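Side-chain contacts in glutathione S-transferase enzyme with thioredoxin-like domain (Bradyrhizobium sp., PDB 4MF7), which probably catalyses the conjugation of reduced glutathione to electrophilic compounds: residues N88-I93 against G108-G113; F126-P131 against W135-W140; G184-R189 against P234-R239; N214-Y219 against E223-D228. All coordinates share one frame; numbering follows the deposited sequence.

Interaction 1. Residues N88-I93 against G108-G113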
loop_
_atom_site.group_PDB
_atom_site.type_symbol
_atom_site.label_atom_id
_atom_site.label_comp_id
_atom_site.label_asym_id
_atom_site.label_seq_id
_atom_site.Cartn_x
_atom_site.Cartn_y
_atom_site.Cartn_z
ATOM N N ASN A 88 -4.545 -14.848 6.967
ATOM C CA ASN A 88 -4.057 -14.205 5.754
ATOM C C ASN A 88 -3.866 -15.231 4.635
ATOM O O ASN A 88 -2.814 -15.863 4.554
ATOM C CB ASN A 88 -2.760 -13.423 5.977
ATOM C CG ASN A 88 -2.363 -12.609 4.747
ATOM O OD1 ASN A 88 -3.126 -12.559 3.773
ATOM N ND2 ASN A 88 -1.178 -11.989 4.774
ATOM N N PRO A 89 -4.888 -15.397 3.766
ATOM C CA PRO A 89 -4.750 -16.350 2.655
ATOM C C PRO A 89 -3.546 -16.068 1.758
ATOM O O PRO A 89 -3.099 -16.969 1.054
ATOM C CB PRO A 89 -6.061 -16.172 1.876
ATOM C CG PRO A 89 -7.035 -15.683 2.889
ATOM C CD PRO A 89 -6.206 -14.736 3.739
ATOM N N ASN A 90 -3.043 -14.833 1.781
ATOM C CA ASN A 90 -1.803 -14.471 1.081
ATOM C C ASN A 90 -0.544 -15.102 1.619
ATOM O O ASN A 90 0.464 -15.079 0.937
ATOM C CB ASN A 90 -1.557 -12.966 1.114
ATOM C CG ASN A 90 -2.395 -12.232 0.129
ATOM O OD1 ASN A 90 -3.399 -11.618 0.491
ATOM N ND2 ASN A 90 -1.987 -12.279 -1.128
ATOM N N GLY A 91 -0.572 -15.593 2.854
ATOM C CA GLY A 91 0.603 -16.220 3.442
ATOM C C GLY A 91 1.744 -15.288 3.823
ATOM O O GLY A 91 2.908 -15.713 3.926
ATOM N N LYS A 92 1.424 -14.018 4.070
ATOM C CA LYS A 92 2.437 -13.051 4.451
ATOM C C LYS A 92 2.237 -12.536 5.857
ATOM O O LYS A 92 1.125 -12.479 6.353
ATOM C CB LYS A 92 2.432 -11.866 3.496
ATOM C CG LYS A 92 2.874 -12.227 2.077
ATOM C CD LYS A 92 2.646 -11.064 1.126
ATOM C CE LYS A 92 3.026 -11.427 -0.305
ATOM N NZ LYS A 92 2.850 -10.280 -1.241
ATOM N N ILE A 93 3.334 -12.127 6.461
ATOM C CA ILE A 93 3.308 -11.401 7.736
ATOM C C ILE A 93 3.553 -9.922 7.451
ATOM O O ILE A 93 4.051 -9.564 6.372
ATOM C CB ILE A 93 4.366 -11.987 8.728
ATOM C CG1 ILE A 93 5.790 -11.989 8.143
ATOM C CG2 ILE A 93 3.946 -13.389 9.167
ATOM C CD1 ILE A 93 6.561 -10.720 8.393
ATOM N N GLY A 108 -9.764 -9.446 12.351
ATOM C CA GLY A 108 -8.518 -9.952 11.807
ATOM C C GLY A 108 -8.115 -9.088 10.634
ATOM O O GLY A 108 -8.949 -8.724 9.806
ATOM N N LEU A 109 -6.847 -8.721 10.571
ATOM C CA LEU A 109 -6.418 -7.778 9.561
ATOM C C LEU A 109 -4.993 -8.101 9.134
ATOM O O LEU A 109 -4.138 -8.369 9.958
ATOM C CB LEU A 109 -6.529 -6.359 10.115
ATOM C CG LEU A 109 -6.636 -5.177 9.178
ATOM C CD1 LEU A 109 -7.938 -5.232 8.390
ATOM C CD2 LEU A 109 -6.533 -3.880 9.980
ATOM N N PHE A 110 -4.757 -8.103 7.827
ATOM C CA PHE A 110 -3.419 -8.211 7.315
ATOM C C PHE A 110 -3.128 -6.999 6.417
ATOM O O PHE A 110 -3.969 -6.113 6.246
ATOM C CB PHE A 110 -3.203 -9.554 6.619
ATOM C CG PHE A 110 -4.218 -9.835 5.528
ATOM C CD1 PHE A 110 -4.062 -9.301 4.266
ATOM C CD2 PHE A 110 -5.317 -10.632 5.788
ATOM C CE1 PHE A 110 -5.006 -9.551 3.267
ATOM C CE2 PHE A 110 -6.256 -10.889 4.811
ATOM C CZ PHE A 110 -6.107 -10.340 3.550
ATOM N N GLU A 111 -1.906 -6.947 5.900
ATOM C CA GLU A 111 -1.410 -5.872 5.059
ATOM C C GLU A 111 -0.934 -4.771 5.983
ATOM O O GLU A 111 -1.725 -4.133 6.694
ATOM C CB GLU A 111 -2.439 -5.394 4.003
ATOM C CG GLU A 111 -1.796 -4.747 2.778
ATOM C CD GLU A 111 -1.104 -3.429 3.092
ATOM O OE1 GLU A 111 -1.764 -2.468 3.527
ATOM O OE2 GLU A 111 0.117 -3.348 2.900
ATOM N N SER A 112 0.387 -4.613 6.053
ATOM C CA SER A 112 1.001 -3.700 7.029
ATOM C C SER A 112 0.504 -2.259 6.961
ATOM O O SER A 112 0.350 -1.622 7.984
ATOM C CB SER A 112 2.540 -3.774 6.929
ATOM O OG SER A 112 2.950 -3.232 5.678
ATOM N N GLY A 113 0.231 -1.733 5.757
ATOM C CA GLY A 113 -0.323 -0.390 5.617
ATOM C C GLY A 113 -1.709 -0.227 6.223
ATOM O O GLY A 113 -1.952 0.743 6.965
#
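Phe110, on the segment that carries strand 107-110 toward helix 112-123, meets Asn88. Leu109, just before it, is bonded through its backbone to Ile96 of strand 95-98. Phe110 turns its ring onto the loop 88-93. CG lies between the backbone N and the carbonyl carbon (chi1 55°), a crowded position that brings the ring beneath the Asn88 side chain. The contact is an amide-on-ring stack: the two planes are only 8° apart, and Asn88 OD1 sits 3.3 Å above the plane of the Phe110 ring, over its centre. The amide is gripped at both ends. Asn88 OD1 accepts from Asn90 N at 3.0 Å, an Asx turn whose donor comes from above the carbonyl plane, while Asn88 ND2 donates to Lys92 O at 2.8 Å. These two bonds fix the rotation of the amide and hold it flat against the ring. Asn88 to Gly91 form a type I beta turn, closed by Gly91 N bonding to Asn88 O at 2.8 Å. Pro89 CD touches Phe110 CE2 at 4.0 Å, and Asn90 OD1 comes within 3.8 Å of Phe110 CE1, its amide turned 65° to the ring.

All this belongs to the thioredoxin-like N-terminal domain, in which the loop leads into strand 95-98. Next along the chain, Glu111 takes the N-cap position of helix 112-123, with Gly113 N donating weakly to Glu111 OE2; His142 also bonds to that oxygen. In relatives, the start of this helix helps bind the glutamyl end of glutathione, and probably does so here. Ser112 OG bonds to Asn52 OD1.

Interaction 2. Residues F126-P131 against W135-W140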
loop_
_atom_site.group_PDB
_atom_site.type_symbol
_atom_site.label_atom_id
_atom_site.label_comp_id
_atom_site.label_asym_id
_atom_site.label_seq_id
_atom_site.Cartn_x
_atom_site.Cartn_y
_atom_site.Cartn_z
ATOM N N PHE A 126 -0.171 9.219 15.946
ATOM C CA PHE A 126 0.836 9.013 14.868
ATOM C C PHE A 126 0.305 9.362 13.471
ATOM O O PHE A 126 0.799 8.853 12.462
ATOM C CB PHE A 126 1.450 7.606 14.950
ATOM C CG PHE A 126 2.071 7.334 16.293
ATOM C CD1 PHE A 126 3.111 8.140 16.726
ATOM C CD2 PHE A 126 1.591 6.350 17.122
ATOM C CE1 PHE A 126 3.687 7.932 17.978
ATOM C CE2 PHE A 126 2.143 6.153 18.400
ATOM C CZ PHE A 126 3.196 6.946 18.802
ATOM N N LEU A 127 -0.696 10.248 13.437
ATOM C CA LEU A 127 -1.087 10.943 12.205
ATOM C C LEU A 127 -1.082 12.460 12.452
ATOM O O LEU A 127 -1.390 12.901 13.580
ATOM C CB LEU A 127 -2.465 10.519 11.754
ATOM C CG LEU A 127 -2.562 9.220 10.972
ATOM C CD1 LEU A 127 -4.023 8.868 10.722
ATOM C CD2 LEU A 127 -1.804 9.321 9.653
ATOM N N PRO A 128 -0.748 13.259 11.429
ATOM C CA PRO A 128 -0.846 14.716 11.617
ATOM C C PRO A 128 -2.288 15.130 11.893
ATOM O O PRO A 128 -3.219 14.344 11.669
ATOM C CB PRO A 128 -0.334 15.282 10.284
ATOM C CG PRO A 128 0.477 14.168 9.700
ATOM C CD PRO A 128 -0.272 12.951 10.072
ATOM N N ALA A 129 -2.468 16.347 12.418
ATOM C CA ALA A 129 -3.799 16.841 12.735
ATOM C C ALA A 129 -4.490 17.314 11.447
ATOM O O ALA A 129 -5.683 17.118 11.242
ATOM C CB ALA A 129 -3.704 17.990 13.739
ATOM N N ASP A 130 -3.689 17.929 10.594
ATOM C CA ASP A 130 -4.160 18.584 9.390
ATOM C C ASP A 130 -4.618 17.544 8.350
ATOM O O ASP A 130 -3.854 16.648 8.026
ATOM C CB ASP A 130 -2.992 19.385 8.854
ATOM C CG ASP A 130 -3.297 20.037 7.562
ATOM O OD1 ASP A 130 -4.212 20.876 7.532
ATOM O OD2 ASP A 130 -2.618 19.697 6.588
ATOM N N PRO A 131 -5.859 17.649 7.839
ATOM C CA PRO A 131 -6.369 16.702 6.830
ATOM C C PRO A 131 -5.470 16.506 5.586
ATOM O O PRO A 131 -5.222 15.355 5.179
ATOM C CB PRO A 131 -7.726 17.309 6.451
ATOM C CG PRO A 131 -8.168 18.014 7.686
ATOM C CD PRO A 131 -6.921 18.572 8.299
ATOM N N TRP A 135 -3.460 12.839 4.508
ATOM C CA TRP A 135 -3.445 12.116 3.231
ATOM C C TRP A 135 -2.025 11.924 2.744
ATOM O O TRP A 135 -1.670 10.825 2.276
ATOM C CB TRP A 135 -4.310 12.828 2.161
ATOM C CG TRP A 135 -5.723 12.783 2.510
ATOM C CD1 TRP A 135 -6.535 13.848 2.826
ATOM C CD2 TRP A 135 -6.528 11.625 2.613
ATOM N NE1 TRP A 135 -7.790 13.406 3.126
ATOM C CE2 TRP A 135 -7.822 12.044 2.997
ATOM C CE3 TRP A 135 -6.298 10.271 2.385
ATOM C CZ2 TRP A 135 -8.848 11.155 3.170
ATOM C CZ3 TRP A 135 -7.280 9.407 2.572
ATOM C CH2 TRP A 135 -8.562 9.832 2.955
ATOM N N GLN A 136 -1.189 12.947 2.869
ATOM C CA GLN A 136 0.179 12.848 2.415
ATOM C C GLN A 136 0.945 11.791 3.187
ATOM O O GLN A 136 1.782 11.111 2.611
ATOM C CB GLN A 136 0.902 14.186 2.515
ATOM C CG GLN A 136 0.499 15.161 1.425
ATOM C CD GLN A 136 1.279 16.452 1.523
ATOM O OE1 GLN A 136 1.377 17.042 2.601
ATOM N NE2 GLN A 136 1.831 16.904 0.404
ATOM N N THR A 137 0.648 11.660 4.479
ATOM C CA THR A 137 1.264 10.606 5.322
ATOM C C THR A 137 1.092 9.197 4.720
ATOM O O THR A 137 2.030 8.398 4.708
ATOM C CB THR A 137 0.696 10.621 6.750
ATOM O OG1 THR A 137 0.832 11.960 7.292
ATOM C CG2 THR A 137 1.445 9.595 7.641
ATOM N N LEU A 138 -0.098 8.911 4.197
ATOM C CA LEU A 138 -0.404 7.599 3.629
ATOM C C LEU A 138 0.472 7.216 2.431
ATOM O O LEU A 138 0.654 6.016 2.165
ATOM C CB LEU A 138 -1.882 7.531 3.219
ATOM C CG LEU A 138 -2.924 7.789 4.312
ATOM C CD1 LEU A 138 -4.267 7.267 3.810
ATOM C CD2 LEU A 138 -2.572 7.145 5.655
ATOM N N GLN A 139 1.000 8.210 1.728
ATOM C CA GLN A 139 1.855 7.974 0.578
ATOM C C GLN A 139 3.050 7.108 0.979
ATOM O O GLN A 139 3.539 6.342 0.185
ATOM C CB GLN A 139 2.363 9.268 -0.027
ATOM C CG GLN A 139 1.284 10.218 -0.554
ATOM C CD GLN A 139 1.828 11.569 -0.945
ATOM O OE1 GLN A 139 1.536 12.089 -2.041
ATOM N NE2 GLN A 139 2.629 12.169 -0.052
ATOM N N TRP A 140 3.516 7.264 2.222
ATOM C CA TRP A 140 4.761 6.632 2.690
ATOM C C TRP A 140 4.597 5.226 3.223
ATOM O O TRP A 140 5.583 4.618 3.582
ATOM C CB TRP A 140 5.410 7.520 3.758
ATOM C CG TRP A 140 5.745 8.821 3.177
ATOM C CD1 TRP A 140 4.952 9.967 3.156
ATOM C CD2 TRP A 140 6.928 9.147 2.465
ATOM N NE1 TRP A 140 5.578 10.949 2.448
ATOM C CE2 TRP A 140 6.800 10.483 2.029
ATOM C CE3 TRP A 140 8.093 8.430 2.136
ATOM C CZ2 TRP A 140 7.795 11.127 1.288
ATOM C CZ3 TRP A 140 9.097 9.082 1.404
ATOM C CH2 TRP A 140 8.931 10.417 0.988
#
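Pro131 and Trp135 are joined as the first turn of helix 131-138, which Asp130 opens from the N-cap position. The remaining contact is the loop ahead of that helix folding back on its side.

Backbone bonding comes first: Trp135 N donates to Pro131 O at 3.1 Å, with an N-H...O angle of 162°. The same oxygen lies 3.1 Å from Trp135 CD1, so the indole leaves the helix close beside the carbonyl. With CG anti to its own carbonyl carbon (chi1 -67°), the Trp135 indole meets Tyr118 of the second subunit edge-to-face and also packs on Glu121 of that subunit. A serine here is likely to leave this tyrosine without its aromatic mate and to open a gap in the subunit interface.

The apolar part lies on another side of the helix. Leu127 CD2 rests against Thr137 CG2 at 3.8 Å.

Polar atoms supply the third group. Thr137 OG1 bonds to Arg133 O one turn back, which holds the hydroxyl beside the Pro128 ring, 3.2 Å from Pro128 CD. Further along, Gln139 reaches the second subunit: its OE1 accepts from Phe110 N there, so its amide is held at both ends. The other end is Gln139 NE2, which donates at 3.0 Å to a lone pair of Gln136 O, in the carbonyl plane; that oxygen also accepts from Gln139 N.

Interaction 3. Residues G184-R189 against P234-R239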
loop_
_atom_site.group_PDB
_atom_site.type_symbol
_atom_site.label_atom_id
_atom_site.label_comp_id
_atom_site.label_asym_id
_atom_site.label_seq_id
_atom_site.Cartn_x
_atom_site.Cartn_y
_atom_site.Cartn_z
ATOM N N GLY A 184 17.600 8.171 -2.050
ATOM C CA GLY A 184 17.660 9.529 -2.642
ATOM C C GLY A 184 16.341 10.293 -2.500
ATOM O O GLY A 184 16.332 11.482 -2.171
ATOM N N VAL A 185 15.238 9.586 -2.704
ATOM C CA VAL A 185 13.914 10.145 -2.468
ATOM C C VAL A 185 13.738 10.548 -1.016
ATOM O O VAL A 185 13.325 11.667 -0.730
ATOM C CB VAL A 185 12.815 9.157 -2.910
ATOM C CG1 VAL A 185 11.430 9.654 -2.497
ATOM C CG2 VAL A 185 12.888 8.978 -4.420
ATOM N N LEU A 186 14.087 9.652 -0.099
ATOM C CA LEU A 186 13.970 9.938 1.317
ATOM C C LEU A 186 14.873 11.108 1.727
ATOM O O LEU A 186 14.488 11.971 2.519
ATOM C CB LEU A 186 14.301 8.682 2.134
ATOM C CG LEU A 186 13.768 8.485 3.537
ATOM C CD1 LEU A 186 12.274 8.732 3.652
ATOM C CD2 LEU A 186 14.086 7.048 3.936
ATOM N N GLU A 187 16.078 11.129 1.176
ATOM C CA GLU A 187 17.048 12.198 1.445
ATOM C C GLU A 187 16.455 13.581 1.037
ATOM O O GLU A 187 16.497 14.536 1.815
ATOM C CB GLU A 187 18.332 11.921 0.652
ATOM C CG GLU A 187 19.461 12.914 0.864
ATOM C CD GLU A 187 20.108 12.842 2.235
ATOM O OE1 GLU A 187 21.026 13.647 2.499
ATOM O OE2 GLU A 187 19.740 11.989 3.059
ATOM N N ALA A 188 15.859 13.622 -0.139
ATOM C CA ALA A 188 15.211 14.842 -0.648
ATOM C C ALA A 188 14.050 15.275 0.245
ATOM O O ALA A 188 13.905 16.464 0.538
ATOM C CB ALA A 188 14.747 14.641 -2.095
ATOM N N ARG A 189 13.236 14.318 0.705
ATOM C CA ARG A 189 12.134 14.625 1.613
ATOM C C ARG A 189 12.609 15.142 2.954
ATOM O O ARG A 189 12.000 16.038 3.503
ATOM C CB ARG A 189 11.233 13.384 1.834
ATOM C CG ARG A 189 10.074 13.590 2.784
ATOM C CD ARG A 189 9.065 14.587 2.206
ATOM N NE ARG A 189 8.007 14.835 3.179
ATOM C CZ ARG A 189 7.013 15.690 3.012
ATOM N NH1 ARG A 189 6.924 16.374 1.883
ATOM N NH2 ARG A 189 6.099 15.848 3.965
ATOM N N PRO A 234 20.718 9.639 7.383
ATOM C CA PRO A 234 21.458 9.185 8.581
ATOM C C PRO A 234 21.010 9.853 9.879
ATOM O O PRO A 234 20.851 9.186 10.905
ATOM C CB PRO A 234 22.925 9.518 8.239
ATOM C CG PRO A 234 22.982 9.485 6.770
ATOM C CD PRO A 234 21.629 9.959 6.274
ATOM N N ALA A 235 20.768 11.160 9.828
ATOM C CA ALA A 235 20.321 11.901 11.004
ATOM C C ALA A 235 18.907 11.486 11.443
ATOM O O ALA A 235 18.649 11.264 12.609
ATOM C CB ALA A 235 20.376 13.392 10.724
ATOM N N TRP A 236 18.002 11.357 10.485
ATOM C CA TRP A 236 16.661 10.891 10.777
ATOM C C TRP A 236 16.689 9.445 11.338
ATOM O O TRP A 236 15.985 9.145 12.295
ATOM C CB TRP A 236 15.813 10.978 9.505
ATOM C CG TRP A 236 14.553 10.201 9.473
ATOM C CD1 TRP A 236 13.328 10.597 9.873
ATOM C CD2 TRP A 236 14.382 8.903 8.849
ATOM N NE1 TRP A 236 12.386 9.614 9.583
ATOM C CE2 TRP A 236 13.023 8.563 8.965
ATOM C CE3 TRP A 236 15.272 7.988 8.255
ATOM C CZ2 TRP A 236 12.507 7.346 8.485
ATOM C CZ3 TRP A 236 14.758 6.777 7.747
ATOM C CH2 TRP A 236 13.385 6.474 7.896
ATOM N N LEU A 237 17.508 8.578 10.753
ATOM C CA LEU A 237 17.592 7.188 11.240
ATOM C C LEU A 237 18.039 7.183 12.701
ATOM O O LEU A 237 17.490 6.453 13.523
ATOM C CB LEU A 237 18.524 6.347 10.388
ATOM C CG LEU A 237 18.655 4.846 10.784
ATOM C CD1 LEU A 237 17.307 4.104 10.710
ATOM C CD2 LEU A 237 19.697 4.155 9.902
ATOM N N GLU A 238 19.041 8.012 13.014
ATOM C CA GLU A 238 19.530 8.189 14.387
ATOM C C GLU A 238 18.439 8.667 15.326
ATOM O O GLU A 238 18.288 8.135 16.418
ATOM C CB GLU A 238 20.671 9.237 14.435
ATOM C CG GLU A 238 22.064 8.714 14.706
ATOM C CD GLU A 238 22.921 9.738 15.438
ATOM O OE1 GLU A 238 23.880 9.328 16.111
ATOM O OE2 GLU A 238 22.636 10.954 15.364
ATOM N N ARG A 239 17.653 9.648 14.900
ATOM C CA ARG A 239 16.536 10.136 15.710
ATOM C C ARG A 239 15.529 9.006 15.970
ATOM O O ARG A 239 15.041 8.828 17.082
ATOM C CB ARG A 239 15.817 11.303 15.043
ATOM C CG ARG A 239 16.595 12.613 15.007
ATOM C CD ARG A 239 15.703 13.770 14.597
ATOM N NE ARG A 239 15.419 13.813 13.163
ATOM C CZ ARG A 239 16.267 14.251 12.233
ATOM N NH1 ARG A 239 15.896 14.253 10.962
ATOM N NH2 ARG A 239 17.487 14.694 12.558
#
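Glu187 and Pro234 mark the closest approach of the two helical backbones, their CA atoms 8.9 Å apart, and the gap between helices 171-190 and 232-241 is bridged by side chains. Both helices belong to the all-helical C-terminal domain of the glutathione transferase fold, where distant parts of the chain are bundled together.

The apolar bridge is made by Leu186 and Trp236. In each, CG stands anti to the backbone N (chi1 -156° in Leu186 and 163° in Trp236), a torsion that sends both side chains out from their helices toward each other, and the two cross at about a right angle. Leu186 CD2 reaches the six-membered ring of the indole, 3.9 Å from Trp236 CZ3 and 4.1 Å from Trp236 CH2. Helix 203-215 completes the setting, with Val212 packing on both residues and Asp205 OD1 bonding to Trp236 NE1 at the pyrrole end of the indole.

Glu187 supplies the polar half. Its carboxylate lies at the start of helix 232-241, where OE1 accepts from the backbone N of Thr231 and His232 and OE2 from that of Val233. Three amide donors round a single acid, at the N-terminal end of a helix, would probably stabilise its negative charge. Glu187 OE2 consequently stands beside the proline ring, 4.2 Å from Pro234 CD.

On helix 232-241 itself, Arg239 folds back along the backbone. One face of the guanidinium lies against the preceding turn, with Ala235 O 3.6 Å and Trp236 CA 3.4 Å above its plane.

Interaction 4. Residues N214-Y219 against E223-D228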
loop_
_atom_site.group_PDB
_atom_site.type_symbol
_atom_site.label_atom_id
_atom_site.label_comp_id
_atom_site.label_asym_id
_atom_site.label_seq_id
_atom_site.Cartn_x
_atom_site.Cartn_y
_atom_site.Cartn_z
ATOM N N ASN A 214 17.624 -2.051 8.183
ATOM C CA ASN A 214 17.983 -3.358 7.637
ATOM C C ASN A 214 18.839 -3.265 6.371
ATOM O O ASN A 214 19.704 -4.113 6.121
ATOM C CB ASN A 214 16.712 -4.158 7.346
ATOM C CG ASN A 214 17.006 -5.567 6.872
ATOM O OD1 ASN A 214 17.343 -6.439 7.667
ATOM N ND2 ASN A 214 16.890 -5.792 5.571
ATOM N N LEU A 215 18.589 -2.229 5.578
ATOM C CA LEU A 215 19.279 -2.010 4.296
ATOM C C LEU A 215 20.789 -1.927 4.494
ATOM O O LEU A 215 21.556 -2.390 3.655
ATOM C CB LEU A 215 18.778 -0.716 3.661
ATOM C CG LEU A 215 18.948 -0.504 2.171
ATOM C CD1 LEU A 215 17.877 -1.284 1.428
ATOM C CD2 LEU A 215 18.824 0.983 1.888
ATOM N N ILE A 216 21.185 -1.354 5.626
ATOM C CA ILE A 216 22.570 -1.113 5.972
ATOM C C ILE A 216 22.994 -2.036 7.116
ATOM O O ILE A 216 23.947 -1.739 7.860
ATOM C CB ILE A 216 22.785 0.357 6.405
ATOM C CG1 ILE A 216 22.002 0.674 7.694
ATOM C CG2 ILE A 216 22.412 1.303 5.265
ATOM C CD1 ILE A 216 22.378 1.972 8.373
ATOM N N GLY A 217 22.275 -3.149 7.246
ATOM C CA GLY A 217 22.450 -4.061 8.358
ATOM C C GLY A 217 23.705 -4.884 8.194
ATOM O O GLY A 217 24.450 -5.050 9.156
ATOM N N PHE A 218 23.955 -5.375 6.976
ATOM C CA PHE A 218 25.044 -6.328 6.752
ATOM C C PHE A 218 26.391 -5.677 6.402
ATOM O O PHE A 218 26.466 -4.485 6.053
ATOM C CB PHE A 218 24.642 -7.404 5.723
ATOM C CG PHE A 218 24.582 -6.927 4.295
ATOM C CD1 PHE A 218 25.721 -6.949 3.491
ATOM C CD2 PHE A 218 23.377 -6.505 3.732
ATOM C CE1 PHE A 218 25.669 -6.525 2.168
ATOM C CE2 PHE A 218 23.317 -6.089 2.404
ATOM C CZ PHE A 218 24.463 -6.098 1.623
ATOM N N TYR A 219 27.454 -6.476 6.514
ATOM C CA TYR A 219 28.814 -5.986 6.301
ATOM C C TYR A 219 29.004 -5.497 4.870
ATOM O O TYR A 219 28.761 -6.231 3.909
ATOM C CB TYR A 219 29.856 -7.076 6.608
ATOM C CG TYR A 219 31.268 -6.538 6.649
ATOM C CD1 TYR A 219 31.680 -5.687 7.686
ATOM C CD2 TYR A 219 32.191 -6.862 5.652
ATOM C CE1 TYR A 219 32.970 -5.181 7.728
ATOM C CE2 TYR A 219 33.486 -6.366 5.689
ATOM C CZ TYR A 219 33.870 -5.526 6.730
ATOM O OH TYR A 219 35.148 -5.018 6.783
ATOM N N GLU A 223 28.524 0.961 2.720
ATOM C CA GLU A 223 29.467 1.376 1.692
ATOM C C GLU A 223 28.875 1.165 0.306
ATOM O O GLU A 223 28.988 2.012 -0.578
ATOM C CB GLU A 223 30.802 0.623 1.841
ATOM C CG GLU A 223 31.612 1.058 3.060
ATOM C CD GLU A 223 31.039 0.581 4.405
ATOM O OE1 GLU A 223 30.285 -0.429 4.461
ATOM O OE2 GLU A 223 31.339 1.234 5.426
ATOM N N LEU A 224 28.228 0.030 0.099
ATOM C CA LEU A 224 27.638 -0.251 -1.208
ATOM C C LEU A 224 26.606 0.804 -1.665
ATOM O O LEU A 224 26.520 1.140 -2.839
ATOM C CB LEU A 224 26.967 -1.628 -1.200
ATOM C CG LEU A 224 27.859 -2.870 -1.343
ATOM C CD1 LEU A 224 27.111 -4.118 -0.942
ATOM C CD2 LEU A 224 28.375 -2.980 -2.758
ATOM N N VAL A 225 25.778 1.252 -0.741
ATOM C CA VAL A 225 24.746 2.220 -1.064
ATOM C C VAL A 225 25.185 3.665 -0.820
ATOM O O VAL A 225 24.395 4.585 -0.978
ATOM C CB VAL A 225 23.414 1.916 -0.329
ATOM C CG1 VAL A 225 22.954 0.498 -0.676
ATOM C CG2 VAL A 225 23.496 2.130 1.171
ATOM N N ALA A 226 26.449 3.842 -0.457
ATOM C CA ALA A 226 27.018 5.150 -0.159
ATOM C C ALA A 226 26.229 5.865 0.922
ATOM O O ALA A 226 26.016 7.080 0.842
ATOM C CB ALA A 226 27.113 6.003 -1.416
ATOM N N PHE A 227 25.831 5.124 1.960
ATOM C CA PHE A 227 25.010 5.701 2.997
ATOM C C PHE A 227 25.650 6.914 3.668
ATOM O O PHE A 227 24.953 7.865 4.019
ATOM C CB PHE A 227 24.689 4.656 4.064
ATOM C CG PHE A 227 23.640 5.084 5.060
ATOM C CD1 PHE A 227 22.290 5.127 4.689
ATOM C CD2 PHE A 227 23.970 5.393 6.369
ATOM C CE1 PHE A 227 21.326 5.510 5.601
ATOM C CE2 PHE A 227 22.986 5.762 7.301
ATOM C CZ PHE A 227 21.667 5.817 6.914
ATOM N N ASP A 228 26.956 6.848 3.906
ATOM C CA ASP A 228 27.627 7.887 4.698
ATOM C C ASP A 228 27.899 9.150 3.887
ATOM O O ASP A 228 28.335 10.139 4.455
ATOM C CB ASP A 228 28.880 7.332 5.381
ATOM C CG ASP A 228 28.530 6.250 6.404
ATOM O OD1 ASP A 228 27.686 6.525 7.275
ATOM O OD2 ASP A 228 29.046 5.121 6.317
#
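Ile216 packs against Phe227 in the close part of this contact. Its CG1 stands between the backbone N and the carbonyl carbon (chi1 64°), which places CG2 over the Phe227 ring as a CH-pi contact, 4.2 Å from the centroid and 25° off the normal. The other branch reaches along the ring, with Ile216 CD1 4.0 Å from Phe227 CE2, while Ile216 CG2 also touches Val225 CG2 at 4.3 Å. An alanine in place of Ile216 would probably uncover this ring face and open a gap beside Val225, giving Phe227 more freedom to turn.

Two helix ends meet here, within the helical C-terminal domain. Helix 203-215 runs out at Ile216, and the short helix 221-224 closes in a Schellman motif at Ala226, whose positive phi (56°) turns the chain so that Phe227 can face inward. Helix 232-241 packs behind, through Leu237 on both Ile216 and Phe227.

The solvent side is a single pair: Phe218 CZ meets Leu224 CD1 at 4.2 Å, the two side chains crossing at about a right angle; both residues are exposed and also touch crystal neighbours.

Overall arrangement
Interaction 1 lies in the thioredoxin-like N-terminal domain, while interactions 3 and 4 lie in the helical C-terminal domain, across the centre of the chain and about 28 and 29 Å away between centres. Interaction 2 follows interaction 1 along the chain, about 22 Å from it between centres, and leads into the helical bundle. There Trp140 packs on Arg189 and Leu186 of interaction 3. Interaction 4 is nested in the loop that interaction 3 closes; the two centres are about 14 Å apart, and Leu237 touches Ile216 and Phe227. Interactions 1 and 2 also touch the second subunit, so intradomain packing and dimer assembly share residues, whereas interaction 4 has no neighbouring chain of the assembly.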